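Local coordinates for protein 2-(acetamidomethylene)succinate hydrolase (Mesorhizobium loti, PDB 3KXP) that catalyses the last step of vitamin B6 degradation, hydrolysing (E)-2-(acetamidomethylene)succinate to succinic semialdehyde, acetate, ammonia and carbon dioxide, at residues Val62-Ser67 against Leu131-Ala136; Leu72-Ile77 against Asp122-Leu127; Gly202-Ile207 against Arg213-Ser218; Gly219-Asp224 against Arg228-Ser233. All blocks are in the same frame, centred on the assembly; numbering follows the deposited sequence.

Contact 1 (Val62-Ser67 against Leu131-Ala136); sequences VREKGS and LARGHA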
# COMPACT_ATOMS: atom_id res chain seq x y z
N VAL A 62 -4.49 -24.28 15.84
CA VAL A 62 -3.67 -23.54 14.89
C VAL A 62 -2.80 -24.47 14.05
O VAL A 62 -2.61 -25.63 14.40
CB VAL A 62 -2.76 -22.50 15.61
CG1 VAL A 62 -3.61 -21.58 16.47
CG2 VAL A 62 -1.73 -23.22 16.47
N ARG A 63 -2.32 -23.94 12.92
CA ARG A 63 -1.45 -24.68 12.00
C ARG A 63 -0.18 -23.84 11.86
O ARG A 63 -0.25 -22.70 11.41
CB ARG A 63 -2.13 -24.80 10.63
CG ARG A 63 -3.45 -25.54 10.65
CD ARG A 63 -4.17 -25.45 9.31
NE ARG A 63 -5.42 -26.21 9.30
CZ ARG A 63 -5.52 -27.48 8.91
NH1 ARG A 63 -4.45 -28.14 8.48
NH2 ARG A 63 -6.71 -28.09 8.94
N GLU A 64 0.95 -24.41 12.23
CA GLU A 64 2.21 -23.67 12.18
C GLU A 64 3.23 -24.22 11.21
O GLU A 64 3.24 -25.41 10.90
CB GLU A 64 2.87 -23.65 13.55
CG GLU A 64 1.98 -23.27 14.72
CD GLU A 64 2.70 -23.43 16.05
OE1 GLU A 64 3.77 -22.79 16.22
OE2 GLU A 64 2.21 -24.19 16.92
N LYS A 65 4.12 -23.33 10.77
CA LYS A 65 5.20 -23.69 9.86
C LYS A 65 6.14 -22.51 9.64
O LYS A 65 5.73 -21.35 9.68
CB LYS A 65 4.64 -24.16 8.51
CG LYS A 65 5.73 -24.58 7.53
CD LYS A 65 5.16 -25.16 6.26
CE LYS A 65 6.28 -25.52 5.31
NZ LYS A 65 7.28 -26.36 6.01
N GLY A 66 7.42 -22.82 9.42
CA GLY A 66 8.41 -21.78 9.19
C GLY A 66 9.02 -21.16 10.43
O GLY A 66 8.77 -21.59 11.56
N SER A 67 9.83 -20.13 10.20
CA SER A 67 10.49 -19.40 11.27
C SER A 67 10.67 -17.95 10.82
O SER A 67 10.68 -17.66 9.63
CB SER A 67 11.85 -20.02 11.57
OG SER A 67 12.66 -20.02 10.41
N LEU A 131 1.78 -16.82 22.43
CA LEU A 131 2.83 -17.30 21.54
C LEU A 131 4.15 -16.63 21.88
O LEU A 131 5.21 -17.16 21.59
CB LEU A 131 2.47 -17.02 20.09
CG LEU A 131 1.27 -17.77 19.50
CD1 LEU A 131 1.10 -17.36 18.04
CD2 LEU A 131 1.48 -19.28 19.62
N ALA A 132 4.05 -15.45 22.49
CA ALA A 132 5.21 -14.66 22.89
C ALA A 132 6.38 -14.76 21.90
O ALA A 132 7.48 -15.14 22.28
CB ALA A 132 5.67 -15.08 24.28
N ARG A 133 6.11 -14.43 20.64
CA ARG A 133 7.15 -14.47 19.62
C ARG A 133 7.26 -13.10 18.95
O ARG A 133 7.74 -12.99 17.83
CB ARG A 133 6.82 -15.52 18.56
CG ARG A 133 6.57 -16.90 19.12
CD ARG A 133 6.47 -17.95 18.02
NE ARG A 133 5.87 -19.18 18.52
CZ ARG A 133 5.74 -20.30 17.81
NH1 ARG A 133 6.19 -20.34 16.56
NH2 ARG A 133 5.16 -21.36 18.35
N GLY A 134 6.80 -12.07 19.66
CA GLY A 134 6.86 -10.72 19.12
C GLY A 134 5.55 -10.31 18.47
O GLY A 134 4.66 -11.14 18.29
N HIS A 135 5.43 -9.03 18.14
CA HIS A 135 4.21 -8.51 17.52
C HIS A 135 3.94 -9.25 16.21
O HIS A 135 4.86 -9.72 15.54
CB HIS A 135 4.34 -6.99 17.27
CG HIS A 135 5.49 -6.61 16.39
ND1 HIS A 135 5.67 -5.32 15.93
CD2 HIS A 135 6.50 -7.34 15.87
CE1 HIS A 135 6.73 -5.28 15.15
NE2 HIS A 135 7.26 -6.49 15.10
N ALA A 136 2.67 -9.35 15.85
CA ALA A 136 2.32 -10.10 14.65
C ALA A 136 1.71 -9.31 13.51
O ALA A 136 1.05 -8.29 13.71
CB ALA A 136 1.38 -11.25 15.02

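Contact 2 (Leu72-Ile77 against Asp122-Leu127); sequences LFFHGI and DDIAGL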
# COMPACT_ATOMS: atom_id res chain seq x y z
N LEU A 72 0.09 -14.08 11.46
CA LEU A 72 -1.13 -14.85 11.73
C LEU A 72 -2.20 -14.69 10.65
O LEU A 72 -2.43 -13.58 10.16
CB LEU A 72 -1.70 -14.44 13.09
CG LEU A 72 -0.70 -14.57 14.25
CD1 LEU A 72 -1.30 -14.02 15.53
CD2 LEU A 72 -0.31 -16.03 14.42
N PHE A 73 -2.86 -15.79 10.30
CA PHE A 73 -3.91 -15.77 9.29
C PHE A 73 -5.28 -16.14 9.85
O PHE A 73 -5.43 -17.18 10.49
CB PHE A 73 -3.56 -16.72 8.15
CG PHE A 73 -2.28 -16.39 7.42
CD1 PHE A 73 -1.04 -16.58 8.03
CD2 PHE A 73 -2.32 -15.96 6.11
CE1 PHE A 73 0.14 -16.35 7.32
CE2 PHE A 73 -1.13 -15.73 5.39
CZ PHE A 73 0.09 -15.93 6.00
N PHE A 74 -6.29 -15.31 9.59
CA PHE A 74 -7.64 -15.54 10.08
C PHE A 74 -8.69 -15.64 8.96
O PHE A 74 -8.92 -14.68 8.22
CB PHE A 74 -8.03 -14.43 11.05
CG PHE A 74 -7.03 -14.23 12.15
CD1 PHE A 74 -5.86 -13.51 11.93
CD2 PHE A 74 -7.25 -14.78 13.41
CE1 PHE A 74 -4.92 -13.34 12.94
CE2 PHE A 74 -6.31 -14.62 14.44
CZ PHE A 74 -5.14 -13.90 14.20
N HIS A 75 -9.32 -16.81 8.88
CA HIS A 75 -10.34 -17.14 7.87
C HIS A 75 -11.67 -16.37 7.97
O HIS A 75 -11.92 -15.65 8.93
CB HIS A 75 -10.62 -18.64 7.95
CG HIS A 75 -11.23 -19.04 9.26
ND1 HIS A 75 -12.55 -18.81 9.57
CD2 HIS A 75 -10.67 -19.56 10.38
CE1 HIS A 75 -12.78 -19.15 10.82
NE2 HIS A 75 -11.66 -19.61 11.34
N GLY A 76 -12.53 -16.57 6.97
CA GLY A 76 -13.84 -15.93 6.98
C GLY A 76 -14.87 -16.79 7.70
O GLY A 76 -14.55 -17.90 8.13
N ILE A 77 -16.10 -16.30 7.84
CA ILE A 77 -17.15 -17.05 8.53
C ILE A 77 -17.43 -18.43 7.90
O ILE A 77 -17.44 -18.58 6.67
CB ILE A 77 -18.45 -16.23 8.60
CG1 ILE A 77 -19.37 -16.80 9.69
CG2 ILE A 77 -19.16 -16.26 7.26
CD1 ILE A 77 -20.52 -15.86 10.04
N ASP A 122 -10.12 -9.93 21.19
CA ASP A 122 -9.41 -10.29 22.41
C ASP A 122 -8.74 -11.65 22.23
O ASP A 122 -7.67 -11.90 22.79
CB ASP A 122 -10.35 -10.31 23.62
CG ASP A 122 -10.90 -8.93 23.96
OD1 ASP A 122 -10.23 -7.92 23.64
OD2 ASP A 122 -11.99 -8.85 24.57
N ASP A 123 -9.36 -12.53 21.44
CA ASP A 123 -8.77 -13.85 21.20
C ASP A 123 -7.41 -13.69 20.53
O ASP A 123 -6.48 -14.42 20.83
CB ASP A 123 -9.65 -14.70 20.29
CG ASP A 123 -10.80 -15.34 21.02
OD1 ASP A 123 -11.70 -15.87 20.33
OD2 ASP A 123 -10.81 -15.33 22.27
N ILE A 124 -7.32 -12.73 19.61
CA ILE A 124 -6.08 -12.47 18.88
C ILE A 124 -4.98 -11.96 19.80
O ILE A 124 -3.84 -12.42 19.72
CB ILE A 124 -6.34 -11.47 17.72
CG1 ILE A 124 -7.35 -12.08 16.74
CG2 ILE A 124 -5.03 -11.13 17.00
CD1 ILE A 124 -7.69 -11.21 15.55
N ALA A 125 -5.31 -11.00 20.65
CA ALA A 125 -4.34 -10.46 21.59
C ALA A 125 -3.85 -11.60 22.48
O ALA A 125 -2.64 -11.78 22.67
CB ALA A 125 -4.98 -9.38 22.44
N GLY A 126 -4.79 -12.36 23.03
CA GLY A 126 -4.44 -13.47 23.89
C GLY A 126 -3.47 -14.42 23.22
O GLY A 126 -2.48 -14.83 23.82
N LEU A 127 -3.73 -14.74 21.96
CA LEU A 127 -2.89 -15.66 21.20
C LEU A 127 -1.51 -15.08 20.91
O LEU A 127 -0.50 -15.79 20.96
CB LEU A 127 -3.62 -16.04 19.91
CG LEU A 127 -3.08 -17.14 18.98
CD1 LEU A 127 -1.94 -16.59 18.19
CD2 LEU A 127 -2.67 -18.36 19.78

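Contact 3 (Gly202-Ile207 against Arg213-Ser218); sequences GRYPNI and RIRAES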
# COMPACT_ATOMS: atom_id res chain seq x y z
N GLY A 202 -20.97 -25.18 -5.72
CA GLY A 202 -22.19 -24.47 -6.04
C GLY A 202 -22.39 -23.19 -5.24
O GLY A 202 -22.95 -22.22 -5.75
N ARG A 203 -21.94 -23.18 -3.99
CA ARG A 203 -22.08 -22.00 -3.15
C ARG A 203 -20.99 -20.97 -3.47
O ARG A 203 -21.21 -19.77 -3.35
CB ARG A 203 -22.01 -22.37 -1.67
CG ARG A 203 -22.46 -21.21 -0.75
CD ARG A 203 -22.15 -21.46 0.71
NE ARG A 203 -22.57 -20.35 1.56
CZ ARG A 203 -22.34 -20.27 2.87
NH1 ARG A 203 -21.68 -21.24 3.49
NH2 ARG A 203 -22.76 -19.22 3.57
N TYR A 204 -19.82 -21.45 -3.88
CA TYR A 204 -18.70 -20.57 -4.22
C TYR A 204 -18.25 -20.87 -5.64
O TYR A 204 -17.15 -21.39 -5.85
CB TYR A 204 -17.54 -20.80 -3.26
CG TYR A 204 -17.93 -20.70 -1.82
CD1 TYR A 204 -17.92 -21.83 -0.99
CD2 TYR A 204 -18.31 -19.49 -1.26
CE1 TYR A 204 -18.27 -21.75 0.35
CE2 TYR A 204 -18.67 -19.39 0.09
CZ TYR A 204 -18.64 -20.52 0.88
OH TYR A 204 -18.98 -20.42 2.21
N PRO A 205 -19.08 -20.52 -6.64
CA PRO A 205 -18.81 -20.75 -8.07
C PRO A 205 -17.48 -20.27 -8.64
O PRO A 205 -16.97 -20.86 -9.59
CB PRO A 205 -20.01 -20.09 -8.75
CG PRO A 205 -20.34 -18.96 -7.83
CD PRO A 205 -20.24 -19.63 -6.47
N ASN A 206 -16.90 -19.22 -8.06
CA ASN A 206 -15.63 -18.70 -8.57
C ASN A 206 -14.39 -19.28 -7.90
O ASN A 206 -13.27 -19.04 -8.36
CB ASN A 206 -15.60 -17.17 -8.47
CG ASN A 206 -16.76 -16.53 -9.19
OD1 ASN A 206 -17.01 -16.84 -10.36
ND2 ASN A 206 -17.47 -15.63 -8.52
N ILE A 207 -14.58 -20.03 -6.82
CA ILE A 207 -13.44 -20.61 -6.12
C ILE A 207 -12.94 -21.85 -6.86
O ILE A 207 -13.71 -22.75 -7.18
CB ILE A 207 -13.82 -20.99 -4.67
CG1 ILE A 207 -14.36 -19.75 -3.94
CG2 ILE A 207 -12.60 -21.56 -3.93
CD1 ILE A 207 -14.41 -19.88 -2.42
N ARG A 213 -11.67 -28.34 -2.71
CA ARG A 213 -11.22 -29.59 -2.09
C ARG A 213 -10.59 -29.34 -0.72
O ARG A 213 -10.82 -30.10 0.22
CB ARG A 213 -10.25 -30.32 -3.03
CG ARG A 213 -9.39 -31.40 -2.39
CD ARG A 213 -10.19 -32.58 -1.81
NE ARG A 213 -10.91 -33.39 -2.79
CZ ARG A 213 -11.21 -34.68 -2.62
NH1 ARG A 213 -10.83 -35.31 -1.52
NH2 ARG A 213 -11.91 -35.34 -3.54
N ILE A 214 -9.79 -28.28 -0.59
CA ILE A 214 -9.17 -27.98 0.70
C ILE A 214 -10.23 -27.69 1.76
O ILE A 214 -10.13 -28.18 2.89
CB ILE A 214 -8.19 -26.79 0.59
CG1 ILE A 214 -6.91 -27.24 -0.12
CG2 ILE A 214 -7.85 -26.25 2.00
CD1 ILE A 214 -5.92 -26.12 -0.41
N ARG A 215 -11.25 -26.91 1.42
CA ARG A 215 -12.32 -26.60 2.36
C ARG A 215 -13.09 -27.88 2.69
O ARG A 215 -13.42 -28.15 3.85
CB ARG A 215 -13.30 -25.59 1.75
CG ARG A 215 -12.84 -24.15 1.75
CD ARG A 215 -13.82 -23.30 0.96
NE ARG A 215 -13.52 -21.88 1.00
CZ ARG A 215 -14.19 -21.00 1.73
NH1 ARG A 215 -15.20 -21.40 2.49
NH2 ARG A 215 -13.85 -19.72 1.70
N ALA A 216 -13.36 -28.67 1.66
CA ALA A 216 -14.09 -29.92 1.82
C ALA A 216 -13.42 -30.89 2.80
O ALA A 216 -14.09 -31.49 3.65
CB ALA A 216 -14.26 -30.60 0.46
N GLU A 217 -12.11 -31.05 2.70
CA GLU A 217 -11.39 -31.96 3.57
C GLU A 217 -11.13 -31.42 4.96
O GLU A 217 -10.96 -32.19 5.89
CB GLU A 217 -10.04 -32.35 2.95
CG GLU A 217 -10.11 -32.87 1.53
CD GLU A 217 -8.76 -33.34 1.02
OE1 GLU A 217 -7.74 -32.68 1.35
OE2 GLU A 217 -8.71 -34.35 0.29
N SER A 218 -11.09 -30.10 5.11
CA SER A 218 -10.77 -29.52 6.41
C SER A 218 -11.91 -29.02 7.29
O SER A 218 -11.78 -29.02 8.50
CB SER A 218 -9.77 -28.39 6.22
OG SER A 218 -10.35 -27.32 5.48
O HOH W 1 -16.32 -19.40 3.71

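Contact 4 (Gly219-Asp224 against Arg228-Ser233); sequences GYQPVD and RPLASS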
# COMPACT_ATOMS: atom_id res chain seq x y z
N GLY A 219 -13.01 -28.59 6.69
CA GLY A 219 -14.09 -28.06 7.51
C GLY A 219 -15.26 -28.98 7.78
O GLY A 219 -16.25 -28.56 8.37
N TYR A 220 -15.16 -30.23 7.36
CA TYR A 220 -16.25 -31.17 7.57
C TYR A 220 -15.69 -32.50 8.09
O TYR A 220 -14.72 -33.03 7.55
CB TYR A 220 -17.02 -31.36 6.25
CG TYR A 220 -17.46 -30.04 5.65
CD1 TYR A 220 -16.53 -29.18 5.07
CD2 TYR A 220 -18.77 -29.58 5.80
CE1 TYR A 220 -16.88 -27.89 4.67
CE2 TYR A 220 -19.13 -28.29 5.41
CZ TYR A 220 -18.18 -27.45 4.86
OH TYR A 220 -18.49 -26.13 4.56
N GLN A 221 -16.29 -33.01 9.17
CA GLN A 221 -15.81 -34.25 9.75
C GLN A 221 -16.84 -35.37 9.77
O GLN A 221 -18.04 -35.13 9.85
CB GLN A 221 -15.28 -34.01 11.17
CG GLN A 221 -16.22 -33.27 12.13
CD GLN A 221 -17.22 -34.16 12.86
OE1 GLN A 221 -16.85 -35.16 13.49
NE2 GLN A 221 -18.49 -33.79 12.79
N PRO A 222 -16.37 -36.62 9.68
CA PRO A 222 -17.23 -37.80 9.68
C PRO A 222 -18.03 -37.93 10.96
O PRO A 222 -17.49 -37.98 12.06
CB PRO A 222 -16.24 -38.94 9.49
CG PRO A 222 -15.02 -38.44 10.19
CD PRO A 222 -14.95 -37.01 9.70
N VAL A 223 -19.35 -37.98 10.80
CA VAL A 223 -20.25 -38.10 11.92
C VAL A 223 -21.14 -39.31 11.62
O VAL A 223 -20.94 -40.02 10.63
CB VAL A 223 -21.09 -36.80 12.07
CG1 VAL A 223 -22.43 -36.94 11.36
CG2 VAL A 223 -21.25 -36.45 13.54
N ASP A 224 -22.11 -39.55 12.49
CA ASP A 224 -23.02 -40.68 12.30
C ASP A 224 -23.81 -40.53 10.99
O ASP A 224 -24.63 -39.63 10.86
CB ASP A 224 -23.96 -40.74 13.50
CG ASP A 224 -24.53 -42.12 13.73
OD1 ASP A 224 -24.95 -42.39 14.87
OD2 ASP A 224 -24.58 -42.92 12.76
N ARG A 228 -20.38 -33.73 8.42
CA ARG A 228 -21.04 -32.51 8.89
C ARG A 228 -19.99 -31.43 9.12
O ARG A 228 -18.81 -31.73 9.31
CB ARG A 228 -21.81 -32.77 10.18
CG ARG A 228 -23.33 -32.78 10.02
CD ARG A 228 -24.05 -32.91 11.36
NE ARG A 228 -25.42 -32.40 11.30
CZ ARG A 228 -26.43 -33.01 10.70
NH1 ARG A 228 -26.24 -34.18 10.10
NH2 ARG A 228 -27.63 -32.45 10.66
N PRO A 229 -20.40 -30.16 9.10
CA PRO A 229 -19.50 -29.02 9.31
C PRO A 229 -18.90 -29.03 10.72
O PRO A 229 -19.57 -29.41 11.68
CB PRO A 229 -20.42 -27.81 9.14
CG PRO A 229 -21.54 -28.32 8.29
CD PRO A 229 -21.77 -29.70 8.80
N LEU A 230 -17.65 -28.62 10.85
CA LEU A 230 -17.02 -28.54 12.17
C LEU A 230 -17.59 -27.31 12.88
O LEU A 230 -17.82 -27.32 14.08
CB LEU A 230 -15.50 -28.42 12.03
CG LEU A 230 -14.77 -29.74 11.80
CD1 LEU A 230 -13.29 -29.50 11.54
CD2 LEU A 230 -14.98 -30.63 13.02
N ALA A 231 -17.82 -26.25 12.11
CA ALA A 231 -18.36 -25.00 12.64
C ALA A 231 -19.70 -25.20 13.33
O ALA A 231 -20.57 -25.90 12.81
CB ALA A 231 -18.51 -23.97 11.52
N SER A 232 -19.86 -24.59 14.50
CA SER A 232 -21.10 -24.66 15.25
C SER A 232 -22.14 -23.75 14.60
O SER A 232 -21.85 -22.58 14.32
CB SER A 232 -20.87 -24.21 16.69
OG SER A 232 -22.03 -23.60 17.22
N SER A 233 -23.35 -24.26 14.38
CA SER A 233 -24.40 -23.46 13.75
C SER A 233 -24.80 -22.24 14.60
O SER A 233 -25.03 -21.16 14.07
CB SER A 233 -25.64 -24.32 13.45
OG SER A 233 -26.29 -24.74 14.64
O HOH W 2 -17.00 -26.15 9.08

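Contact 1 (Val62-Ser67 against Leu131-Ala136)
Arg133 and Glu64 form a salt bridge between the loop that follows helix 117-131 and strand 59-65 of the central alpha/beta hydrolase sheet. Followed outward from CB, the arginine first places CG beside its own backbone N (chi1 -54°) and then runs extended to NE, so that the guanidinium is carried from the loop to the strand. From CB to CD no atom of Arg133 comes within contact distance of 62-67; the touching is left to the end group. NH2 of Arg133 donates to OE1 of Glu64 at 2.9 Å, through a bent bond with an N-H...O angle of 133°. NH1 of Arg133 stands farther from the same Glu64 OE1, at 3.5 Å, and the carboxylate and guanidinium planes are turned 55° apart. The grip is therefore single rather than a flat two-pronged pairing, although OE1 is met on its syn side. Glu64 OE2 is engaged by Arg51 NE of the neighbouring strand 49-54, while Arg133 also packs on Thr96 of strand 96-100. A buried carboxylate thus has a separate arginine at each oxygen, which would be expected to favour its ionised form, with the more exposed Arg133 approaching from the loop.

Contact 2 (Leu72-Ile77 against Asp122-Leu127)
The Phe74 ring receives Ile124 over one face: CD1 of Ile124 lies 3.8 Å above the ring plane and is displaced toward the rim. Measured to the centroid, this CH-pi contact spans 4.0 Å and stands 19° off the ring normal. Ile124 CG1 comes closer to an individual ring atom, 3.6 Å from Phe74 CE2, and CG2 approaches CZ of the same ring, so both branches of the isoleucine take part. The first torsion of Ile124 explains this: with CG1 beside the backbone N (chi1 -61°), the CG1-CD1 arm is laid across the ring. Leu138 of strand 136-141 touches both Phe74 and Ile124.

Two residues back on the strand and three on along the helix, CD1 of Leu72 meets CD1 of Leu127 at 3.8 Å, the two leucines meeting at a slant. Leu72 and Phe74 send their side chains from the same face of strand 70-74, which runs on into the loop with chloride-binding Ile77, whereas Ile124 and Leu127 lie about one turn apart on helix 117-131; this is the helix-on-sheet packing of the alpha/beta hydrolase core. No hydrogen bond joins the segments. All four touching residues are buried and apolar, so shape and dispersion hold the helix to the strand.

Contact 3 (Gly202-Ile207 against Arg213-Ser218)
The guanidinium of Arg215 and the ring of Tyr204 form a cation-pi pair in the helical region inserted in this alpha/beta hydrolase, joining the turn after helix 193-203 to helix 209-218. Arg215 CZ lies 4.7 Å from the Tyr204 ring centroid and 21° off the ring normal, which places the charge over the face. The planes remain 41° apart, so the guanidinium is tilted and NH1 leads, reaching 3.8 Å from Tyr204 CE1. Ile207 completes the first shell: its CD1 comes 4.1 Å from Arg215 NE, the two side chains crossing at about a right angle.

A water bridges the guanidinium and the phenol. It accepts from Arg215 NH1 at 2.6 Å, lies at the edge of the guanidinium in its plane, and is hydrogen-bonded to Tyr204 OH at 3.2 Å. The arginine chain is extended from CG to NE, and Glu298 forms a salt bridge with NE, which limits rotation of the head group. On the other side of the pair, a type I turn from Tyr204 to Ile207 presents the aromatic and aliphatic residues together, and Tyr295 meets the Tyr204 ring edge-to-face. Tyr204 is about 7 Å, side chain to side chain, from His294, inferred to be an active-site residue, which places the cluster close to the probable catalytic site.

Farther along the helix, Arg213 bridges to Glu217 one turn later. At the helix end, Ser218 N and OG approach the carbonyl oxygen of Ile214 from opposite faces of its plane, with OG at 2.7 Å from Ile214 O.

Contact 4 (Gly219-Asp224 against Arg228-Ser233)
Gln221 and Arg228 form the hydrogen-bonded antiparallel pair of a short beta hairpin, strands 220-223 and 226-229. Gln221 N donates to Arg228 O at 2.8 Å, and Arg228 N returns a bond to Gln221 O at 3.1 Å. Beyond the strand end, Leu230 N reaches Gly219 O at 2.8 Å with an N-H...O angle of 158°. Three backbone bonds thus fix the register, and Tyr220 faces Pro229 as the intervening non-hydrogen-bonded pair. Since proline has no N-H to give, its place in such a pair costs the hairpin no backbone bond.

Between these bonds the chains approach through CA-H...O contacts, Tyr220 CA lying 3.1 Å from Arg228 O. Gly219 O also accepts from a water that in turn accepts from Ala231 N, extending the polar connection past the paired residues.

Packing differs between the two faces. On the face of Tyr220 and Pro229, the phenol ring lies against the pyrrolidine, with Tyr220 CE2 3.8 Å from Pro229 CG; a chi1 of -53° holds CG of Tyr220 beside its backbone N and lets the CD2-CE2 side of the ring meet the proline. The same tyrosine touches Val196 and Leu200 of helix 193-203, which seats the hairpin on the helical region. On the other face stand Gln221 and Arg228, and Arg228 touches Leu189. Nearer the turn, the contact is looser, with CG1 of Val223 lying 4.3 Å from CD of Arg228.

Overall arrangement
Contacts 1 and 2 belong to the central sheet and share helix 117-131 or the loop leaving it; contact 2 is nested within the chain loop closed by contact 1. They touch where Leu72 meets Leu131 and Ala136. Nearer the chain centre, contact 2 is buried and wholly apolar, whereas contact 1, partly buried near the sheet margin, relies on charge. Contacts 3 and 4 follow in series in the helical insertion and touch where Ser218 meets Leu230 and Arg215 meets Tyr220. Contact 3 is buried yet mixes a cation, an aromatic ring and a water; contact 4 is a surface hairpin held mainly by backbone bonds. Contacts 1 and 3 brush each other where Arg63 packs against Ser218.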